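Local coordinates for glutathione S-transferase family protein (Pseudomonas putida, PDB 3LXZ) that is a glutathione transferase that probably conjugates reduced glutathione to a wide range of hydrophobic electrophiles, at residues P51-H57 with I66-I70; L3-S9 with F28-Y34; Y100-A105 with D129-F134. All coordinates share one frame; numbering follows the deposited sequence.

Contact 1 (P51-H57 with I66-I70)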
loop_
_atom_site.group_PDB
_atom_site.type_symbol
_atom_site.label_atom_id
_atom_site.label_comp_id
_atom_site.label_asym_id
_atom_site.label_seq_id
_atom_site.Cartn_x
_atom_site.Cartn_y
_atom_site.Cartn_z
ATOM N N PRO A 51 -7.037 7.024 -9.271
ATOM C CA PRO A 51 -7.514 6.891 -10.649
ATOM C C PRO A 51 -7.728 5.462 -11.105
ATOM O O PRO A 51 -7.364 4.539 -10.399
ATOM C CB PRO A 51 -6.357 7.479 -11.455
ATOM C CG PRO A 51 -5.145 7.039 -10.654
ATOM C CD PRO A 51 -5.565 7.167 -9.224
ATOM N N VAL A 52 -8.251 5.296 -12.328
ATOM C CA VAL A 52 -8.343 3.986 -12.972
ATOM C C VAL A 52 -7.763 4.109 -14.389
ATOM O O VAL A 52 -8.074 5.076 -15.088
ATOM C CB VAL A 52 -9.797 3.488 -13.012
ATOM C CG1 VAL A 52 -9.883 2.040 -13.507
ATOM C CG2 VAL A 52 -10.399 3.548 -11.640
ATOM N N LEU A 53 -6.911 3.173 -14.785
ATOM C CA LEU A 53 -6.384 3.124 -16.159
ATOM C C LEU A 53 -7.209 2.144 -16.973
ATOM O O LEU A 53 -7.369 0.994 -16.569
ATOM C CB LEU A 53 -4.941 2.633 -16.195
ATOM C CG LEU A 53 -4.218 2.793 -17.545
ATOM C CD1 LEU A 53 -3.911 4.287 -17.849
ATOM C CD2 LEU A 53 -2.944 1.969 -17.570
ATOM N N GLU A 54 -7.722 2.581 -18.121
ATOM C CA GLU A 54 -8.419 1.648 -18.984
ATOM C C GLU A 54 -7.499 1.194 -20.095
ATOM O O GLU A 54 -6.953 2.012 -20.836
ATOM C CB GLU A 54 -9.720 2.244 -19.547
ATOM C CG GLU A 54 -10.568 1.164 -20.291
ATOM C CD GLU A 54 -11.943 1.665 -20.791
ATOM O OE1 GLU A 54 -12.119 2.877 -20.958
ATOM O OE2 GLU A 54 -12.853 0.823 -21.029
ATOM N N THR A 55 -7.305 -0.121 -20.194
ATOM C CA THR A 55 -6.418 -0.698 -21.203
ATOM C C THR A 55 -7.272 -1.585 -22.127
ATOM O O THR A 55 -8.447 -1.847 -21.819
ATOM C CB THR A 55 -5.322 -1.573 -20.559
ATOM O OG1 THR A 55 -5.894 -2.830 -20.153
ATOM C CG2 THR A 55 -4.685 -0.862 -19.338
ATOM N N GLU A 56 -6.689 -2.041 -23.240
ATOM C CA GLU A 56 -7.315 -3.077 -24.061
ATOM C C GLU A 56 -7.748 -4.333 -23.287
ATOM O O GLU A 56 -8.686 -5.029 -23.702
ATOM C CB GLU A 56 -6.421 -3.466 -25.261
ATOM C CG GLU A 56 -4.995 -3.868 -24.885
ATOM C CD GLU A 56 -4.234 -4.574 -26.007
ATOM O OE1 GLU A 56 -4.820 -5.468 -26.662
ATOM O OE2 GLU A 56 -3.044 -4.257 -26.205
ATOM N N HIS A 57 -7.080 -4.623 -22.174
ATOM C CA HIS A 57 -7.413 -5.807 -21.361
ATOM C C HIS A 57 -8.440 -5.548 -20.243
ATOM O O HIS A 57 -8.874 -6.496 -19.571
ATOM C CB HIS A 57 -6.140 -6.435 -20.779
ATOM C CG HIS A 57 -5.088 -6.721 -21.806
ATOM N ND1 HIS A 57 -3.898 -6.020 -21.877
ATOM C CD2 HIS A 57 -5.061 -7.612 -22.827
ATOM C CE1 HIS A 57 -3.173 -6.484 -22.881
ATOM N NE2 HIS A 57 -3.858 -7.446 -23.476
ATOM N N ILE A 66 -0.978 0.898 -11.249
ATOM C CA ILE A 66 -1.033 1.540 -12.564
ATOM C C ILE A 66 0.363 1.961 -13.067
ATOM O O ILE A 66 0.754 1.685 -14.227
ATOM C CB ILE A 66 -2.013 2.716 -12.560
ATOM C CG1 ILE A 66 -3.428 2.199 -12.456
ATOM C CG2 ILE A 66 -1.879 3.555 -13.824
ATOM C CD1 ILE A 66 -4.424 3.263 -11.900
ATOM N N LEU A 67 1.130 2.594 -12.179
ATOM C CA LEU A 67 2.469 3.066 -12.550
ATOM C C LEU A 67 3.397 1.897 -12.931
ATOM O O LEU A 67 4.173 1.987 -13.907
ATOM C CB LEU A 67 3.101 3.912 -11.423
ATOM C CG LEU A 67 2.432 5.229 -11.071
ATOM C CD1 LEU A 67 3.090 5.844 -9.838
ATOM C CD2 LEU A 67 2.598 6.135 -12.294
ATOM N N ASP A 68 3.295 0.781 -12.199
ATOM C CA ASP A 68 4.093 -0.396 -12.496
ATOM C C ASP A 68 3.731 -1.011 -13.847
ATOM O O ASP A 68 4.642 -1.398 -14.601
ATOM C CB ASP A 68 3.937 -1.458 -11.406
ATOM C CG ASP A 68 4.872 -1.250 -10.221
ATOM O OD1 ASP A 68 5.841 -0.438 -10.288
ATOM O OD2 ASP A 68 4.616 -1.931 -9.199
ATOM N N TYR A 69 2.430 -1.102 -14.137
ATOM C CA TYR A 69 1.937 -1.549 -15.438
ATOM C C TYR A 69 2.448 -0.646 -16.546
ATOM O O TYR A 69 2.927 -1.146 -17.544
ATOM C CB TYR A 69 0.413 -1.574 -15.466
ATOM C CG TYR A 69 -0.155 -2.055 -16.781
ATOM C CD1 TYR A 69 -0.218 -3.403 -17.096
ATOM C CD2 TYR A 69 -0.645 -1.143 -17.708
ATOM C CE1 TYR A 69 -0.766 -3.838 -18.322
ATOM C CE2 TYR A 69 -1.181 -1.563 -18.931
ATOM C CZ TYR A 69 -1.238 -2.916 -19.218
ATOM O OH TYR A 69 -1.780 -3.326 -20.413
ATOM N N ILE A 70 2.383 0.673 -16.348
ATOM C CA ILE A 70 2.890 1.605 -17.359
ATOM C C ILE A 70 4.383 1.403 -17.654
ATOM O O ILE A 70 4.783 1.348 -18.831
ATOM C CB ILE A 70 2.540 3.059 -17.016
ATOM C CG1 ILE A 70 1.044 3.291 -17.130
ATOM C CG2 ILE A 70 3.218 4.053 -17.981
ATOM C CD1 ILE A 70 0.596 4.647 -16.544
#

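Contact 2 (L3-S9 with F28-Y34)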
loop_
_atom_site.group_PDB
_atom_site.type_symbol
_atom_site.label_atom_id
_atom_site.label_comp_id
_atom_site.label_asym_id
_atom_site.label_seq_id
_atom_site.Cartn_x
_atom_site.Cartn_y
_atom_site.Cartn_z
ATOM N N LEU A 3 -4.827 4.343 -24.344
ATOM C CA LEU A 3 -4.995 4.393 -22.879
ATOM C C LEU A 3 -5.927 5.516 -22.462
ATOM O O LEU A 3 -5.856 6.641 -23.004
ATOM C CB LEU A 3 -3.654 4.595 -22.165
ATOM C CG LEU A 3 -2.577 3.529 -22.305
ATOM C CD1 LEU A 3 -1.350 4.022 -21.557
ATOM C CD2 LEU A 3 -3.035 2.186 -21.772
ATOM N N LYS A 4 -6.792 5.235 -21.494
ATOM C CA LYS A 4 -7.671 6.253 -20.950
ATOM C C LYS A 4 -7.412 6.315 -19.449
ATOM O O LYS A 4 -7.335 5.282 -18.795
ATOM C CB LYS A 4 -9.133 5.902 -21.178
ATOM C CG LYS A 4 -9.606 5.717 -22.633
ATOM C CD LYS A 4 -11.153 5.564 -22.619
ATOM C CE LYS A 4 -11.816 5.680 -23.989
ATOM N NZ LYS A 4 -11.054 5.021 -25.084
ATOM N N LEU A 5 -7.294 7.519 -18.910
ATOM C CA LEU A 5 -7.117 7.692 -17.472
ATOM C C LEU A 5 -8.387 8.279 -16.862
ATOM O O LEU A 5 -8.730 9.435 -17.136
ATOM C CB LEU A 5 -5.937 8.625 -17.192
ATOM C CG LEU A 5 -5.553 8.777 -15.719
ATOM C CD1 LEU A 5 -5.101 7.418 -15.101
ATOM C CD2 LEU A 5 -4.433 9.798 -15.650
ATOM N N TYR A 6 -9.074 7.492 -16.029
ATOM C CA TYR A 6 -10.269 7.951 -15.357
ATOM C C TYR A 6 -9.872 8.606 -14.052
ATOM O O TYR A 6 -9.192 7.983 -13.226
ATOM C CB TYR A 6 -11.211 6.781 -14.997
ATOM C CG TYR A 6 -11.960 6.182 -16.171
ATOM C CD1 TYR A 6 -11.272 5.707 -17.281
ATOM C CD2 TYR A 6 -13.353 6.066 -16.152
ATOM C CE1 TYR A 6 -11.953 5.149 -18.354
ATOM C CE2 TYR A 6 -14.036 5.503 -17.226
ATOM C CZ TYR A 6 -13.323 5.046 -18.312
ATOM O OH TYR A 6 -13.976 4.463 -19.381
ATOM N N GLY A 7 -10.304 9.843 -13.853
ATOM C CA GLY A 7 -10.124 10.495 -12.556
ATOM C C GLY A 7 -10.507 11.962 -12.646
ATOM O O GLY A 7 -11.389 12.351 -13.424
ATOM N N PHE A 8 -9.882 12.781 -11.827
ATOM C CA PHE A 8 -10.160 14.193 -11.890
ATOM C C PHE A 8 -8.906 14.926 -11.481
ATOM O O PHE A 8 -8.149 14.440 -10.674
ATOM C CB PHE A 8 -11.404 14.549 -11.062
ATOM C CG PHE A 8 -11.295 14.243 -9.571
ATOM C CD1 PHE A 8 -11.501 12.935 -9.078
ATOM C CD2 PHE A 8 -11.007 15.265 -8.670
ATOM C CE1 PHE A 8 -11.404 12.674 -7.713
ATOM C CE2 PHE A 8 -10.921 15.020 -7.293
ATOM C CZ PHE A 8 -11.118 13.718 -6.817
ATOM N N SER A 9 -8.694 16.104 -12.063
ATOM C CA SER A 9 -7.427 16.802 -11.891
ATOM C C SER A 9 -7.203 17.407 -10.523
ATOM O O SER A 9 -6.140 17.944 -10.266
ATOM C CB SER A 9 -7.272 17.858 -12.983
ATOM O OG SER A 9 -7.029 17.201 -14.206
ATOM N N PHE A 28 -2.680 9.670 -24.146
ATOM C CA PHE A 28 -3.753 9.232 -23.268
ATOM C C PHE A 28 -4.955 10.153 -23.319
ATOM O O PHE A 28 -4.833 11.340 -23.594
ATOM C CB PHE A 28 -3.253 9.107 -21.817
ATOM C CG PHE A 28 -2.834 10.406 -21.185
ATOM C CD1 PHE A 28 -1.574 10.953 -21.443
ATOM C CD2 PHE A 28 -3.680 11.067 -20.283
ATOM C CE1 PHE A 28 -1.179 12.155 -20.854
ATOM C CE2 PHE A 28 -3.296 12.266 -19.681
ATOM C CZ PHE A 28 -2.030 12.808 -19.957
ATOM N N GLU A 29 -6.115 9.605 -23.010
ATOM C CA GLU A 29 -7.343 10.379 -22.979
ATOM C C GLU A 29 -7.797 10.488 -21.525
ATOM O O GLU A 29 -7.767 9.499 -20.786
ATOM C CB GLU A 29 -8.395 9.699 -23.870
ATOM C CG GLU A 29 -9.786 10.323 -23.858
ATOM C CD GLU A 29 -10.839 9.441 -24.565
ATOM O OE1 GLU A 29 -10.463 8.521 -25.330
ATOM O OE2 GLU A 29 -12.049 9.669 -24.336
ATOM N N GLU A 30 -8.181 11.685 -21.118
ATOM C CA GLU A 30 -8.661 11.928 -19.768
ATOM C C GLU A 30 -10.162 11.792 -19.723
ATOM O O GLU A 30 -10.847 12.351 -20.566
ATOM C CB GLU A 30 -8.245 13.313 -19.294
ATOM C CG GLU A 30 -6.734 13.496 -19.231
ATOM C CD GLU A 30 -6.345 14.810 -18.640
ATOM O OE1 GLU A 30 -5.889 15.675 -19.408
ATOM O OE2 GLU A 30 -6.523 15.005 -17.415
ATOM N N VAL A 31 -10.669 11.033 -18.755
ATOM C CA VAL A 31 -12.108 10.856 -18.522
ATOM C C VAL A 31 -12.453 11.307 -17.118
ATOM O O VAL A 31 -11.903 10.771 -16.155
ATOM C CB VAL A 31 -12.541 9.365 -18.680
ATOM C CG1 VAL A 31 -14.031 9.202 -18.424
ATOM C CG2 VAL A 31 -12.158 8.808 -20.068
ATOM N N THR A 32 -13.345 12.294 -16.985
ATOM C CA THR A 32 -13.779 12.798 -15.673
ATOM C C THR A 32 -14.566 11.699 -14.939
ATOM O O THR A 32 -15.545 11.165 -15.480
ATOM C CB THR A 32 -14.623 14.094 -15.807
ATOM O OG1 THR A 32 -13.901 15.036 -16.617
ATOM C CG2 THR A 32 -14.897 14.753 -14.431
ATOM N N PHE A 33 -14.142 11.396 -13.715
ATOM C CA PHE A 33 -14.612 10.240 -12.934
ATOM C C PHE A 33 -14.173 10.519 -11.493
ATOM O O PHE A 33 -12.996 10.754 -11.236
ATOM C CB PHE A 33 -13.973 8.934 -13.438
ATOM C CG PHE A 33 -14.267 7.722 -12.564
ATOM C CD1 PHE A 33 -15.511 7.073 -12.593
ATOM C CD2 PHE A 33 -13.287 7.228 -11.736
ATOM C CE1 PHE A 33 -15.764 5.935 -11.775
ATOM C CE2 PHE A 33 -13.531 6.108 -10.924
ATOM C CZ PHE A 33 -14.781 5.469 -10.950
ATOM N N TYR A 34 -15.121 10.541 -10.564
ATOM C CA TYR A 34 -14.807 10.894 -9.196
ATOM C C TYR A 34 -14.824 9.673 -8.251
ATOM O O TYR A 34 -14.641 9.834 -7.035
ATOM C CB TYR A 34 -15.814 11.910 -8.698
ATOM C CG TYR A 34 -15.768 13.242 -9.419
ATOM C CD1 TYR A 34 -14.735 14.164 -9.167
ATOM C CD2 TYR A 34 -16.756 13.572 -10.358
ATOM C CE1 TYR A 34 -14.707 15.417 -9.823
ATOM C CE2 TYR A 34 -16.743 14.808 -11.015
ATOM C CZ TYR A 34 -15.722 15.718 -10.749
ATOM O OH TYR A 34 -15.741 16.954 -11.414
#

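Contact 3 (Y100-A105 with D129-F134)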
loop_
_atom_site.group_PDB
_atom_site.type_symbol
_atom_site.label_atom_id
_atom_site.label_comp_id
_atom_site.label_asym_id
_atom_site.label_seq_id
_atom_site.Cartn_x
_atom_site.Cartn_y
_atom_site.Cartn_z
ATOM N N TYR A 100 2.624 5.986 4.827
ATOM C CA TYR A 100 3.058 6.627 6.074
ATOM C C TYR A 100 3.063 8.128 6.015
ATOM O O TYR A 100 3.270 8.795 7.056
ATOM C CB TYR A 100 4.425 6.093 6.564
ATOM C CG TYR A 100 4.445 4.585 6.576
ATOM C CD1 TYR A 100 3.443 3.871 7.235
ATOM C CD2 TYR A 100 5.412 3.893 5.874
ATOM C CE1 TYR A 100 3.417 2.463 7.208
ATOM C CE2 TYR A 100 5.416 2.506 5.834
ATOM C CZ TYR A 100 4.410 1.799 6.501
ATOM O OH TYR A 100 4.449 0.426 6.440
ATOM N N ILE A 101 2.778 8.673 4.837
ATOM C CA ILE A 101 2.644 10.140 4.684
ATOM C C ILE A 101 1.308 10.483 4.054
ATOM O O ILE A 101 0.492 11.156 4.677
ATOM C CB ILE A 101 3.829 10.784 3.942
ATOM C CG1 ILE A 101 5.108 10.617 4.786
ATOM C CG2 ILE A 101 3.513 12.262 3.637
ATOM C CD1 ILE A 101 6.329 11.299 4.211
ATOM N N GLU A 102 1.036 9.950 2.861
ATOM C CA GLU A 102 -0.210 10.310 2.181
ATOM C C GLU A 102 -1.500 9.896 2.937
ATOM O O GLU A 102 -2.373 10.725 3.164
ATOM C CB GLU A 102 -0.215 9.790 0.749
ATOM C CG GLU A 102 -1.147 10.675 -0.200
ATOM C CD GLU A 102 -2.658 10.542 0.018
ATOM O OE1 GLU A 102 -3.154 9.435 0.379
ATOM O OE2 GLU A 102 -3.367 11.552 -0.233
ATOM N N LEU A 103 -1.604 8.621 3.331
ATOM C CA LEU A 103 -2.802 8.140 4.014
ATOM C C LEU A 103 -3.044 8.829 5.347
ATOM O O LEU A 103 -4.166 9.282 5.595
ATOM C CB LEU A 103 -2.831 6.615 4.173
ATOM C CG LEU A 103 -2.877 5.826 2.833
ATOM C CD1 LEU A 103 -3.074 4.350 3.174
ATOM C CD2 LEU A 103 -3.960 6.338 1.892
ATOM N N PRO A 104 -2.012 8.963 6.196
ATOM C CA PRO A 104 -2.343 9.717 7.409
ATOM C C PRO A 104 -2.738 11.178 7.151
ATOM O O PRO A 104 -3.633 11.690 7.823
ATOM C CB PRO A 104 -1.077 9.648 8.260
ATOM C CG PRO A 104 -0.052 9.025 7.456
ATOM C CD PRO A 104 -0.631 8.446 6.204
ATOM N N ALA A 105 -2.069 11.871 6.241
ATOM C CA ALA A 105 -2.497 13.235 5.901
ATOM C C ALA A 105 -3.941 13.280 5.409
ATOM O O ALA A 105 -4.700 14.207 5.770
ATOM C CB ALA A 105 -1.571 13.864 4.886
ATOM N N ASP A 129 1.555 9.606 13.224
ATOM C CA ASP A 129 1.818 8.878 11.962
ATOM C C ASP A 129 2.671 9.697 10.978
ATOM O O ASP A 129 3.587 9.150 10.335
ATOM C CB ASP A 129 0.516 8.433 11.291
ATOM C CG ASP A 129 -0.132 7.252 11.972
ATOM O OD1 ASP A 129 0.527 6.535 12.759
ATOM O OD2 ASP A 129 -1.323 7.005 11.682
ATOM N N LEU A 130 2.366 10.990 10.855
ATOM C CA LEU A 130 3.129 11.881 9.971
ATOM C C LEU A 130 4.539 12.150 10.446
ATOM O O LEU A 130 5.500 12.103 9.668
ATOM C CB LEU A 130 2.399 13.188 9.734
ATOM C CG LEU A 130 1.245 12.967 8.759
ATOM C CD1 LEU A 130 0.266 14.083 8.800
ATOM C CD2 LEU A 130 1.820 12.797 7.366
ATOM N N LEU A 131 4.672 12.401 11.739
ATOM C CA LEU A 131 5.995 12.511 12.310
ATOM C C LEU A 131 6.815 11.243 12.011
ATOM O O LEU A 131 7.983 11.329 11.658
ATOM C CB LEU A 131 5.915 12.750 13.817
ATOM C CG LEU A 131 5.538 14.166 14.221
ATOM C CD1 LEU A 131 5.531 14.250 15.762
ATOM C CD2 LEU A 131 6.512 15.252 13.643
ATOM N N ALA A 132 6.204 10.067 12.140
ATOM C CA ALA A 132 6.975 8.849 11.880
ATOM C C ALA A 132 7.243 8.673 10.381
ATOM O O ALA A 132 8.315 8.205 9.966
ATOM C CB ALA A 132 6.266 7.611 12.479
ATOM N N GLY A 133 6.285 9.091 9.564
ATOM C CA GLY A 133 6.404 8.890 8.122
ATOM C C GLY A 133 7.483 9.775 7.543
ATOM O O GLY A 133 8.272 9.353 6.679
ATOM N N PHE A 134 7.521 11.013 8.010
ATOM C CA PHE A 134 8.577 11.945 7.602
ATOM C C PHE A 134 9.952 11.495 8.111
ATOM O O PHE A 134 10.946 11.635 7.385
ATOM C CB PHE A 134 8.246 13.389 8.029
ATOM C CG PHE A 134 7.366 14.096 7.046
ATOM C CD1 PHE A 134 7.898 14.550 5.842
ATOM C CD2 PHE A 134 6.009 14.277 7.286
ATOM C CE1 PHE A 134 7.085 15.194 4.878
ATOM C CE2 PHE A 134 5.187 14.954 6.325
ATOM C CZ PHE A 134 5.732 15.396 5.122
#

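Contact 1 (P51-H57 with I66-I70)
The Y69 ring meets two methyls obliquely, L53 CD2 and T55 CG2, the latter 3.6 Å from Y69 CE2. Y69 OH then arrives at the edge of the H57 ring, in its plane, with H57 ND1 3.7 Å away, too far for a bond; E56 CG lies over one imidazole face. Y69 reaches this far along the strand because its CG stands anti to the backbone N (chi1 -179°). Further back, I66 CD1 comes 3.5 Å from P51 O and also touches P51 CG, while I66 CG2 packs on L53 CB. P51 follows a cis peptide, the cis-proline of the glutathione-binding thioredoxin-like domain, beside V50 and T63, both of which bind glutathione. T55 closes an ST turn, its OG1 taking H57 N at 3.0 Å, and also bonds G58 O. A valine in place of T55 would probably leave H57 N and G58 O without that hydroxyl, setting the turn freer to move. F85 of the second subunit covers T55 and H57. Strand and helix hold together mainly through apolar side-chain contacts without hydrogen bonds, so the fit probably rests on shape, and H57 ND1 is buried here with no polar partner in the model.

Contact 2 (L3-S9 with F28-Y34)
E29 O takes the shortest bond between the two strands: L5 N donates to it at 2.8 Å, with 163° at the hydrogen, the donor lying nearly along the C=O axis. The same oxygen also receives the CA-H of K4. Four more backbone bonds follow, E29 N to L3 O, V31 N to L5 O, G7 N to V31 O and F33 N to G7 O, so the strands run parallel in register as far as G7. On the face carrying K4, Y6, E29 and V31, the K4 and E29 side chains lie side by side, and K4 bends at its last torsion to bring NZ 3.6 Å from E29 OE1, a salt bridge. Next along, V31 CB sits squarely over the centre of the Y6 ring, 4.0 Å from its centroid, a CH-pi contact. The edge of Y6 turns to the face of F33, planes at 75°, and Y6 CB packs on F33 CB at 3.8 Å. Y6 OH itself is held by E54 OE1. Beyond the strands, Y34 CD1 lies over one face of the F8 ring, toward its rim, 3.5 Å from F8 CD1, the planes oblique at 47°; F212 stacks on F8. On the other side E30 OE2 bonds Y14 OH and K18 NZ, while R200 holds OE1. Together these strands and helix 12-23 form the beta-alpha-beta crossover of the thioredoxin-like domain. Main-chain bonds fix the register, the K4-E29 salt bridge joins two side chains at the solvent-facing border, and F8 and Y34 pack where the strands end, F8 lying close to S11, which binds glutathione.

Contact 3 (Y100-A105 with D129-F134)
I101 forks at CB to work on two neighbours at once. Its CG1, anti to the carbonyl carbon (chi1 -65°), runs alongside the backbone of G133, 3.7 Å from G133 C. At the tip CD1 stands over the centre of the F134 ring, 3.9 Å from the ring centroid and 9° off its normal, a well-formed CH-pi contact, while still touching G133 O. The other branch, CG2, lies 4.1 Å from L130 CD2 and about as far from F134 CZ. F134 is in turn stacked on F178, and A166 of helix 154-174 touches both I101 and F134. L130, one turn before F134 on helix 120-140, spreads its two methyls: CD2 presses on the carbonyl of I101, 3.4 Å from I101 O, and CD1 reaches A105. P104 finishes the row, its CB 3.6 Å from D129 CB.

The closest backbone approach is at G133. Its CA-H points at Y100 O, 3.3 Å away with 158° at the hydrogen. That oxygen is presented because P104, four residues on, has no N-H to return to it, and the helix kinks there. With no side chain, G133 can come this near; a CB would collide with the Y100 oxygen. D129 O also lies 3.3 Å from Y100 O, an acceptor facing an acceptor. Y100 OH bonds E62 of the second subunit, and D129 OD1 makes a long, weak ion pair with R47 of that subunit.

This is a nearly antiparallel pair in the all-helical GST C-terminal domain, the axes of the two short segments approaching to 8.4 Å. The side chains meet mainly through apolar groups, several against backbone carbonyls, with a CA-H...O contact at G133, so the close approach probably depends on a glycine facing a proline-kinked turn.

Along the chain contact 2 closes first, contact 1 follows and contact 3 comes last. Contacts 1 and 2 belong to the thioredoxin-like N-terminal domain, with centres about 11 Å apart. They share one sheet: strands 3-7 and 52-55 are neighbours, joined by probable hydrogen bonds such as V52 O to Y6 N at 2.8 Å. Contact 3 lies in the helical C-terminal domain, on the other side of the chain's centre, with its centre 26 to 27 Å from the others. Helix 63-73 precedes helix 84-106 and so leads from contact 1 to contact 3, and both contacts also meet the second subunit. The glutathione-binding residues are divided between these two domains.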